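Local coordinates for SusD-like carbohydrate binding protein (Bacteroides vulgatus, PDB 3LEW) that probably binds carbohydrate at the outer membrane, as a member of the SusD family of nutrient-binding proteins, at residues A[362-365]-A[366-370]; A[167-170]-A[171-174]; A[66-69]-A[70-74]; A[177-180]-A[181-185]. All coordinates share one frame; numbering follows the deposited sequence.

All four contacts are local, made by residues a few places apart on or beside helices. Contacts 2 and 4 share helix 170-187: the first builds its N-terminal cap, the second runs through its middle and C-terminal part, and their centres lie about 15 Å apart. Contact 1 opens another helix, 365-376, about 36 Å between centres from contact 3, on the opposite side of the chain's centre. Contact 4 is mostly buried, with a polar strip of N179 and E183 at the surface; the other three are partly buried. Contact 1 carries a salt bridge and contact 3 a less certain one, contact 2 relies on a capping box, and contact 3 alone pairs two aromatic rings.

Contact 1. Residues A[362-365]-A[366-370]; sequences DPDA and INKLN
D364, third residue of the type I beta turn D362 to A365 that leads into helix 365-376, reaches N367 and K368 across the first turn of that helix. Its CB comes within 4.2 Å of ND2 of N367. CG lies anti to the backbone N and beside the carbonyl carbon (chi1 -167°), which directs the carboxylate to the side chains three and four places on. From CG the two oxygens part company. OD1 takes ND2 of N367 at 2.8 Å in an almost straight bond; the oxygen lies in the plane of that amide, whereas the amide nitrogen stands well out of the carboxylate plane, on the anti side. OD2 turns its syn lone pair to NZ of K368, a salt bridge of 2.7 Å, for which the lysine chain bends at chi2 and chi4 and folds back. K357 of helix 346-359 forms a second salt bridge with OD2, tying this helix start to the preceding helix. An alanine in place of D364 would probably leave the ammonium groups of K368 and K357 without their shared counter-charge and set the amide of N367 free to turn. Two residues earlier, OD1 of D362 accepts from N of D364 at 2.9 Å, a capping bond. A water accepts from N of I366 and donates to O of P363 at 2.8 Å.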
loop_
_atom_site.group_PDB
_atom_site.type_symbol
_atom_site.label_atom_id
_atom_site.label_comp_id
_atom_site.label_asym_id
_atom_site.label_seq_id
_atom_site.Cartn_x
_atom_site.Cartn_y
_atom_site.Cartn_z
ATOM N N ASP A 362 25.180 8.433 1.291
ATOM C CA ASP A 362 25.269 8.876 2.696
ATOM C C ASP A 362 25.479 7.628 3.575
ATOM O O ASP A 362 24.603 6.760 3.643
ATOM C CB ASP A 362 23.993 9.620 3.055
ATOM C CG ASP A 362 23.978 10.143 4.488
ATOM O OD1 ASP A 362 24.725 9.614 5.334
ATOM O OD2 ASP A 362 23.142 11.031 4.778
ATOM N N PRO A 363 26.623 7.534 4.248
ATOM C CA PRO A 363 26.919 6.347 5.085
ATOM C C PRO A 363 25.899 6.014 6.146
ATOM O O PRO A 363 25.844 4.851 6.608
ATOM C CB PRO A 363 28.248 6.717 5.758
ATOM C CG PRO A 363 28.805 7.813 4.971
ATOM C CD PRO A 363 27.683 8.546 4.346
ATOM N N ASP A 364 25.070 6.984 6.547
ATOM C CA ASP A 364 24.064 6.739 7.587
ATOM C C ASP A 364 22.950 5.763 7.151
ATOM O O ASP A 364 22.238 5.258 8.001
ATOM C CB ASP A 364 23.454 8.059 8.097
ATOM C CG ASP A 364 22.650 7.875 9.383
ATOM O OD1 ASP A 364 23.256 7.411 10.387
ATOM O OD2 ASP A 364 21.417 8.192 9.389
ATOM N N ALA A 365 22.838 5.470 5.848
ATOM C CA ALA A 365 21.849 4.532 5.350
ATOM C C ALA A 365 21.865 3.219 6.133
ATOM O O ALA A 365 20.831 2.698 6.522
ATOM C CB ALA A 365 22.045 4.249 3.867
ATOM N N ILE A 366 23.048 2.675 6.339
ATOM C CA ILE A 366 23.149 1.375 6.963
ATOM C C ILE A 366 22.711 1.422 8.421
ATOM O O ILE A 366 22.251 0.419 8.957
ATOM C CB ILE A 366 24.554 0.796 6.823
ATOM C CG1 ILE A 366 24.532 -0.700 7.148
ATOM C CG2 ILE A 366 25.539 1.599 7.652
ATOM C CD1 ILE A 366 25.871 -1.341 7.160
ATOM N N ASN A 367 22.818 2.572 9.074
ATOM C CA ASN A 367 22.444 2.635 10.487
ATOM C C ASN A 367 20.925 2.568 10.656
ATOM O O ASN A 367 20.435 1.920 11.589
ATOM C CB ASN A 367 22.972 3.909 11.106
ATOM C CG ASN A 367 24.468 3.992 11.026
ATOM O OD1 ASN A 367 25.153 2.986 11.230
ATOM N ND2 ASN A 367 24.989 5.178 10.692
ATOM N N LYS A 368 20.209 3.240 9.757
ATOM C CA LYS A 368 18.748 3.219 9.785
ATOM C C LYS A 368 18.222 1.826 9.457
ATOM O O LYS A 368 17.322 1.340 10.131
ATOM C CB LYS A 368 18.152 4.298 8.882
ATOM C CG LYS A 368 18.619 5.725 9.282
ATOM C CD LYS A 368 17.935 6.191 10.556
ATOM C CE LYS A 368 18.335 7.608 10.994
ATOM N NZ LYS A 368 19.733 7.849 11.448
ATOM N N LEU A 369 18.833 1.166 8.481
ATOM C CA LEU A 369 18.511 -0.215 8.178
ATOM C C LEU A 369 18.761 -1.136 9.380
ATOM O O LEU A 369 17.920 -1.954 9.747
ATOM C CB LEU A 369 19.333 -0.680 6.972
ATOM C CG LEU A 369 19.058 -2.084 6.440
ATOM C CD1 LEU A 369 17.548 -2.267 6.040
ATOM C CD2 LEU A 369 20.022 -2.406 5.283
ATOM N N ASN A 370 19.921 -0.969 10.010
ATOM C CA ASN A 370 20.285 -1.778 11.166
ATOM C C ASN A 370 19.418 -1.494 12.389
ATOM O O ASN A 370 19.237 -2.383 13.206
ATOM C CB ASN A 370 21.765 -1.613 11.501
ATOM C CG ASN A 370 22.664 -2.503 10.638
ATOM O OD1 ASN A 370 22.183 -3.457 10.014
ATOM N ND2 ASN A 370 23.950 -2.190 10.582
HETATM O O HOH W 1 25.527 3.145 4.364
#

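Contact 2. Residues A[167-170]-A[171-174]; sequences ASSV and SEVY
S169 and E172 grip each other reciprocally where strand 168-169 passes into helix 170-187. At the N-cap, OG of S169 sits between its own backbone N and carbonyl carbon (chi1 66°), a position that turns it back to accept from N of E172 at 3.1 Å. The return bond runs from N of S169 to OE1 of E172, 3.0 Å and nearly straight, meeting the carboxylate on its anti side and somewhat out of its plane. The glutamate chain, extended beyond CG, passes close by the serine hydroxyl, its CG 3.3 Å from OG of S169. Behind this pair the helix proper begins, as N of V173 bonds to O of S169 and N of Y174 to O of V170.

The tight part of the contact faces inward. CG2 of V170 lies 3.7 Å from CE2 of Y174, the two side chains running side by side in the same direction, and Y174 packs on L130, A133 and S134 of helix 111-135. V173 turns to A133 and to C148 of strand 147-149. The fit is looser where CB of S168 lies 4.1 Å from CG2 of V173. Toward solvent lies the exposed E172, whose OE1 still touches CB of S168 (3.3 Å) and whose side chain also meets H487. Strand 168-169 pairs with strand 147-149, and the two-way exchange of bonds between S169 and E172 is a classical capping box, here closing the N-terminal end of a long helix.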
loop_
_atom_site.group_PDB
_atom_site.type_symbol
_atom_site.label_atom_id
_atom_site.label_comp_id
_atom_site.label_asym_id
_atom_site.label_seq_id
_atom_site.Cartn_x
_atom_site.Cartn_y
_atom_site.Cartn_z
ATOM N N ALA A 167 -4.496 13.512 -20.301
ATOM C CA ALA A 167 -3.685 12.975 -19.244
ATOM C C ALA A 167 -2.323 13.712 -19.229
ATOM O O ALA A 167 -1.785 14.076 -20.285
ATOM C CB ALA A 167 -3.461 11.469 -19.467
ATOM N N SER A 168 -1.806 13.908 -18.027
ATOM C CA SER A 168 -0.439 14.398 -17.770
ATOM C C SER A 168 0.510 13.215 -17.709
ATOM O O SER A 168 0.056 12.093 -17.613
ATOM C CB SER A 168 -0.396 15.155 -16.454
ATOM O OG SER A 168 -1.178 16.321 -16.565
ATOM N N SER A 169 1.812 13.490 -17.709
ATOM C CA SER A 169 2.840 12.448 -17.691
ATOM C C SER A 169 3.113 12.017 -16.272
ATOM O O SER A 169 2.748 12.711 -15.299
ATOM C CB SER A 169 4.160 12.930 -18.239
ATOM O OG SER A 169 4.724 13.942 -17.404
ATOM N N VAL A 170 3.805 10.884 -16.156
ATOM C CA VAL A 170 4.167 10.371 -14.829
ATOM C C VAL A 170 5.012 11.378 -14.049
ATOM O O VAL A 170 4.757 11.585 -12.835
ATOM C CB VAL A 170 4.852 8.965 -14.909
ATOM C CG1 VAL A 170 6.098 8.997 -15.813
ATOM C CG2 VAL A 170 5.182 8.424 -13.491
ATOM N N SER A 171 5.936 12.079 -14.711
ATOM C CA SER A 171 6.734 13.110 -14.025
ATOM C C SER A 171 5.825 14.245 -13.519
ATOM O O SER A 171 5.995 14.749 -12.402
ATOM C CB SER A 171 7.805 13.695 -14.946
ATOM O OG SER A 171 8.802 12.745 -15.275
ATOM N N GLU A 172 4.860 14.639 -14.349
ATOM C CA GLU A 172 3.954 15.726 -13.974
ATOM C C GLU A 172 3.029 15.350 -12.806
ATOM O O GLU A 172 2.764 16.176 -11.928
ATOM C CB GLU A 172 3.135 16.179 -15.171
ATOM C CG GLU A 172 3.945 16.920 -16.197
ATOM C CD GLU A 172 3.244 17.150 -17.527
ATOM O OE1 GLU A 172 2.296 16.397 -17.866
ATOM O OE2 GLU A 172 3.727 18.056 -18.260
ATOM N N VAL A 173 2.563 14.109 -12.772
ATOM C CA VAL A 173 1.688 13.664 -11.700
ATOM C C VAL A 173 2.485 13.542 -10.413
ATOM O O VAL A 173 2.004 13.952 -9.332
ATOM C CB VAL A 173 0.919 12.390 -12.044
ATOM C CG1 VAL A 173 0.075 11.925 -10.868
ATOM C CG2 VAL A 173 0.022 12.631 -13.262
ATOM N N TYR A 174 3.689 12.971 -10.497
ATOM C CA TYR A 174 4.583 13.012 -9.313
ATOM C C TYR A 174 4.818 14.459 -8.814
ATOM O O TYR A 174 4.760 14.709 -7.608
ATOM C CB TYR A 174 5.903 12.269 -9.556
ATOM C CG TYR A 174 5.873 10.785 -9.244
ATOM C CD1 TYR A 174 5.630 10.323 -7.948
ATOM C CD2 TYR A 174 6.172 9.860 -10.227
ATOM C CE1 TYR A 174 5.603 8.983 -7.646
ATOM C CE2 TYR A 174 6.155 8.491 -9.940
ATOM C CZ TYR A 174 5.903 8.073 -8.641
ATOM O OH TYR A 174 5.891 6.739 -8.316
#

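Contact 3. Residues A[66-69]-A[70-74]; sequences GFRT and HNEFS
A short helix, 68-71, starts after F67 at its N-cap, with N of N71 bonded to O of F67 at 3.1 Å, and gives way to a Schellman motif at F73, whose positive phi accompanies the bond from N of S74 to O of T69. Within this turn, F67 and H70 form the aromatic pair. CD2 of F67 stands over the centre of one face of the imidazole, 3.4 Å above its plane, while the two rings are inclined at 49° with centroids 4.5 Å apart. CG of H70 lies beside its backbone N, anti to the carbonyl carbon (chi1 -50°), which swings the ring back under the phenylalanine and brings CE1 of H70 to 3.6 Å from O of G66. NE2 of H70 is tied to the hydroxyl of T82, so the ring is held at its far end as well as over its face. An alanine in place of H70 would probably leave the hydroxyl of T82 without this partner and open a gap beneath the ring of F67.

In the conformer described, NH1 of R68 meets OE2 of E72 as a salt bridge, but 2.5 Å is unusually short and E72 has a second conformer, so the detail is doubtful.

Around the turn, H70 packs on A51 and A54 of helix 46-54. The amide of N71 bonds to the carbonyls of A54 and V59 and to N of L61, joining that helix to strand 59-61, while the ring of F67 makes edge-to-face pairs with Y273 of helix 271-274 and F286 of strand 286-288.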
loop_
_atom_site.group_PDB
_atom_site.type_symbol
_atom_site.label_atom_id
_atom_site.label_comp_id
_atom_site.label_asym_id
_atom_site.label_seq_id
_atom_site.Cartn_x
_atom_site.Cartn_y
_atom_site.Cartn_z
ATOM N N GLY A 66 -12.189 -13.574 -4.314
ATOM C CA GLY A 66 -11.396 -12.379 -4.094
ATOM C C GLY A 66 -10.269 -12.111 -5.056
ATOM O O GLY A 66 -10.500 -11.468 -6.124
ATOM N N PHE A 67 -9.046 -12.501 -4.677
ATOM C CA PHE A 67 -7.841 -12.011 -5.348
ATOM C C PHE A 67 -7.023 -13.021 -6.121
ATOM O O PHE A 67 -5.880 -12.718 -6.513
ATOM C CB PHE A 67 -6.981 -11.302 -4.311
ATOM C CG PHE A 67 -7.578 -9.984 -3.872
ATOM C CD1 PHE A 67 -8.495 -9.925 -2.807
ATOM C CD2 PHE A 67 -7.206 -8.813 -4.503
ATOM C CE1 PHE A 67 -9.058 -8.677 -2.405
ATOM C CE2 PHE A 67 -7.736 -7.603 -4.074
ATOM C CZ PHE A 67 -8.656 -7.544 -3.030
ATOM N N ARG A 68 -7.616 -14.170 -6.426
ATOM C CA ARG A 68 -6.863 -15.206 -7.183
ATOM C C ARG A 68 -6.410 -14.665 -8.559
ATOM O O ARG A 68 -5.284 -14.897 -8.938
ATOM C CB ARG A 68 -7.650 -16.503 -7.366
ATOM C CG ARG A 68 -6.825 -17.605 -8.155
ATOM C CD ARG A 68 -7.711 -18.747 -8.711
ATOM N NE ARG A 68 -8.759 -18.203 -9.598
ATOM C CZ ARG A 68 -8.704 -18.133 -10.927
ATOM N NH1 ARG A 68 -7.650 -18.603 -11.595
ATOM N NH2 ARG A 68 -9.724 -17.614 -11.604
ATOM N N THR A 69 -7.275 -13.950 -9.284
ATOM C CA THR A 69 -6.923 -13.460 -10.602
ATOM C C THR A 69 -5.806 -12.390 -10.526
ATOM O O THR A 69 -5.078 -12.228 -11.465
ATOM C CB THR A 69 -8.110 -12.945 -11.399
ATOM O OG1 THR A 69 -8.731 -11.849 -10.700
ATOM C CG2 THR A 69 -9.175 -14.085 -11.672
ATOM N N HIS A 70 -5.708 -11.672 -9.421
ATOM C CA HIS A 70 -4.633 -10.709 -9.177
ATOM C C HIS A 70 -3.320 -11.441 -9.035
ATOM O O HIS A 70 -2.309 -11.005 -9.612
ATOM C CB HIS A 70 -4.908 -9.797 -7.929
ATOM C CG HIS A 70 -6.263 -9.163 -7.939
ATOM N ND1 HIS A 70 -7.414 -9.915 -7.892
ATOM C CD2 HIS A 70 -6.665 -7.865 -7.976
ATOM C CE1 HIS A 70 -8.469 -9.108 -7.924
ATOM N NE2 HIS A 70 -8.045 -7.855 -7.960
ATOM N N ASN A 71 -3.314 -12.562 -8.290
ATOM C CA ASN A 71 -2.111 -13.365 -8.135
ATOM C C ASN A 71 -1.626 -13.878 -9.497
ATOM O O ASN A 71 -0.427 -14.037 -9.695
ATOM C CB ASN A 71 -2.371 -14.481 -7.123
ATOM C CG ASN A 71 -1.109 -15.086 -6.502
ATOM O OD1 ASN A 71 -1.049 -16.318 -6.343
ATOM N ND2 ASN A 71 -0.156 -14.248 -6.055
ATOM N N GLU A 72 -2.553 -14.119 -10.414
ATOM C CA GLU A 72 -2.293 -14.584 -11.777
ATOM C C GLU A 72 -1.857 -13.480 -12.749
ATOM O O GLU A 72 -1.446 -13.772 -13.903
ATOM C CB GLU A 72 -3.591 -15.127 -12.373
ATOM C CG GLU A 72 -4.164 -16.321 -11.716
ATOM C CD GLU A 72 -5.298 -16.904 -12.511
ATOM O OE1 GLU A 72 -6.111 -16.145 -13.075
ATOM O OE2 GLU A 72 -5.372 -18.135 -12.593
ATOM N N PHE A 73 -2.013 -12.230 -12.320
ATOM C CA PHE A 73 -1.779 -11.021 -13.142
ATOM C C PHE A 73 -2.844 -10.750 -14.198
ATOM O O PHE A 73 -2.629 -9.954 -15.131
ATOM C CB PHE A 73 -0.362 -10.988 -13.757
ATOM C CG PHE A 73 0.724 -10.871 -12.737
ATOM C CD1 PHE A 73 1.123 -9.647 -12.250
ATOM C CD2 PHE A 73 1.357 -11.992 -12.278
ATOM C CE1 PHE A 73 2.124 -9.551 -11.277
ATOM C CE2 PHE A 73 2.322 -11.916 -11.346
ATOM C CZ PHE A 73 2.721 -10.695 -10.826
ATOM N N SER A 74 -4.001 -11.397 -14.093
ATOM C CA SER A 74 -5.049 -11.111 -15.081
ATOM C C SER A 74 -6.056 -10.005 -14.677
ATOM O O SER A 74 -6.686 -9.416 -15.576
ATOM C CB SER A 74 -5.779 -12.385 -15.468
ATOM O OG SER A 74 -6.552 -12.820 -14.410
#

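Contact 4. Residues A[177-180]-A[181-185]; sequences SIND and LEEAL
The amide of N179 and the carboxylate of E183 are the flat groups that meet most directly, their planes 67° apart. ND2 of N179 makes a weak, bent hydrogen bond of 3.2 Å to OE2 of E183, the two side chains crossing at a slant on the exposed side. With CG anti to the backbone N (chi1 -162°), the asparagine brings its amide out to this neighbour one turn on. The other end of the same amide is engaged too: a water donates to OD1 of N179 and, at 2.7 Å, to OE1 of E182. The carboxylate of E182 is flanked by an aliphatic branch, CG2 of I178 lying 3.8 Å from its CD, as the two side chains run alongside each other. Its OE2 forms a salt bridge with K221 and a hydrogen bond with OH of Y225.

The inward side mixes the apolar L181 and A184 with two buried polar groups, S177 and D180, each with a partner on helix 111-135. CD1 of L181 lies 3.7 Å from OG of S177, whose hydroxyl bonds to the carbonyl of G126. L181 packs on I208 and L209 of helix 202-215. R125 forms a salt bridge with OD1 of D180, probably balancing its charge.

Four successive i to i+4 bonds, from N of L181 to O of S177 through N of A184 to O of D180, mark regular alpha-helix. The stretch belongs to an amphipathic helix that packs on helices 111-135 and 202-215 and is tied to 219-232 through E182, in keeping with the helical, TPR-related core of SusD-like proteins.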
loop_
_atom_site.group_PDB
_atom_site.type_symbol
_atom_site.label_atom_id
_atom_site.label_comp_id
_atom_site.label_asym_id
_atom_site.label_seq_id
_atom_site.Cartn_x
_atom_site.Cartn_y
_atom_site.Cartn_z
ATOM N N SER A 177 1.783 15.741 -6.972
ATOM C CA SER A 177 1.685 15.136 -5.636
ATOM C C SER A 177 2.604 15.837 -4.644
ATOM O O SER A 177 2.176 16.311 -3.561
ATOM C CB SER A 177 2.040 13.657 -5.719
ATOM O OG SER A 177 2.031 13.035 -4.450
ATOM N N ILE A 178 3.875 15.945 -5.018
ATOM C CA ILE A 178 4.883 16.555 -4.165
ATOM C C ILE A 178 4.540 18.019 -3.894
ATOM O O ILE A 178 4.596 18.450 -2.729
ATOM C CB ILE A 178 6.270 16.374 -4.727
ATOM C CG1 ILE A 178 6.669 14.886 -4.694
ATOM C CG2 ILE A 178 7.323 17.199 -3.972
ATOM C CD1 ILE A 178 7.883 14.560 -5.577
ATOM N N ASN A 179 4.108 18.766 -4.921
ATOM C CA ASN A 179 3.749 20.154 -4.691
ATOM C C ASN A 179 2.577 20.345 -3.734
ATOM O O ASN A 179 2.631 21.226 -2.849
ATOM C CB ASN A 179 3.469 20.869 -5.988
ATOM C CG ASN A 179 3.526 22.358 -5.837
ATOM O OD1 ASN A 179 4.614 22.955 -5.623
ATOM N ND2 ASN A 179 2.375 22.993 -5.966
ATOM N N ASP A 180 1.533 19.536 -3.897
ATOM C CA ASP A 180 0.383 19.561 -2.988
ATOM C C ASP A 180 0.819 19.281 -1.560
ATOM O O ASP A 180 0.383 19.961 -0.640
ATOM C CB ASP A 180 -0.661 18.500 -3.393
ATOM C CG ASP A 180 -1.478 18.869 -4.627
ATOM O OD1 ASP A 180 -1.348 20.025 -5.120
ATOM O OD2 ASP A 180 -2.256 17.961 -5.098
ATOM N N LEU A 181 1.660 18.274 -1.373
ATOM C CA LEU A 181 2.114 17.877 -0.047
ATOM C C LEU A 181 3.082 18.931 0.591
ATOM O O LEU A 181 3.001 19.218 1.805
ATOM C CB LEU A 181 2.773 16.504 -0.132
ATOM C CG LEU A 181 1.778 15.341 -0.328
ATOM C CD1 LEU A 181 2.464 14.116 -0.954
ATOM C CD2 LEU A 181 1.092 14.941 0.973
ATOM N N GLU A 182 3.899 19.598 -0.238
ATOM C CA GLU A 182 4.784 20.634 0.280
ATOM C C GLU A 182 3.950 21.840 0.676
ATOM O O GLU A 182 4.274 22.508 1.649
ATOM C CB GLU A 182 5.896 21.035 -0.733
ATOM C CG GLU A 182 6.932 19.918 -0.880
ATOM C CD GLU A 182 8.024 20.230 -1.851
ATOM O OE1 GLU A 182 7.778 21.039 -2.806
ATOM O OE2 GLU A 182 9.144 19.710 -1.631
ATOM N N GLU A 183 2.906 22.147 -0.096
ATOM C CA GLU A 183 1.984 23.238 0.296
ATOM C C GLU A 183 1.252 22.921 1.611
ATOM O O GLU A 183 1.110 23.784 2.475
ATOM C CB GLU A 183 0.973 23.488 -0.807
ATOM C CG GLU A 183 1.588 24.276 -1.909
ATOM C CD GLU A 183 0.627 24.686 -3.046
ATOM O OE1 GLU A 183 -0.611 24.417 -2.957
ATOM O OE2 GLU A 183 1.152 25.285 -4.044
ATOM N N ALA A 184 0.810 21.670 1.749
ATOM C CA ALA A 184 0.205 21.191 3.003
ATOM C C ALA A 184 1.147 21.295 4.191
ATOM O O ALA A 184 0.729 21.652 5.296
ATOM C CB ALA A 184 -0.284 19.768 2.845
ATOM N N LEU A 185 2.403 20.930 3.978
ATOM C CA LEU A 185 3.383 20.990 5.059
ATOM C C LEU A 185 3.517 22.395 5.646
ATOM O O LEU A 185 3.701 22.549 6.842
ATOM C CB LEU A 185 4.749 20.489 4.608
ATOM C CG LEU A 185 5.793 20.247 5.693
ATOM C CD1 LEU A 185 5.389 19.073 6.533
ATOM C CD2 LEU A 185 7.178 19.991 5.032
HETATM O O HOH W 2 7.128 21.152 -5.403
#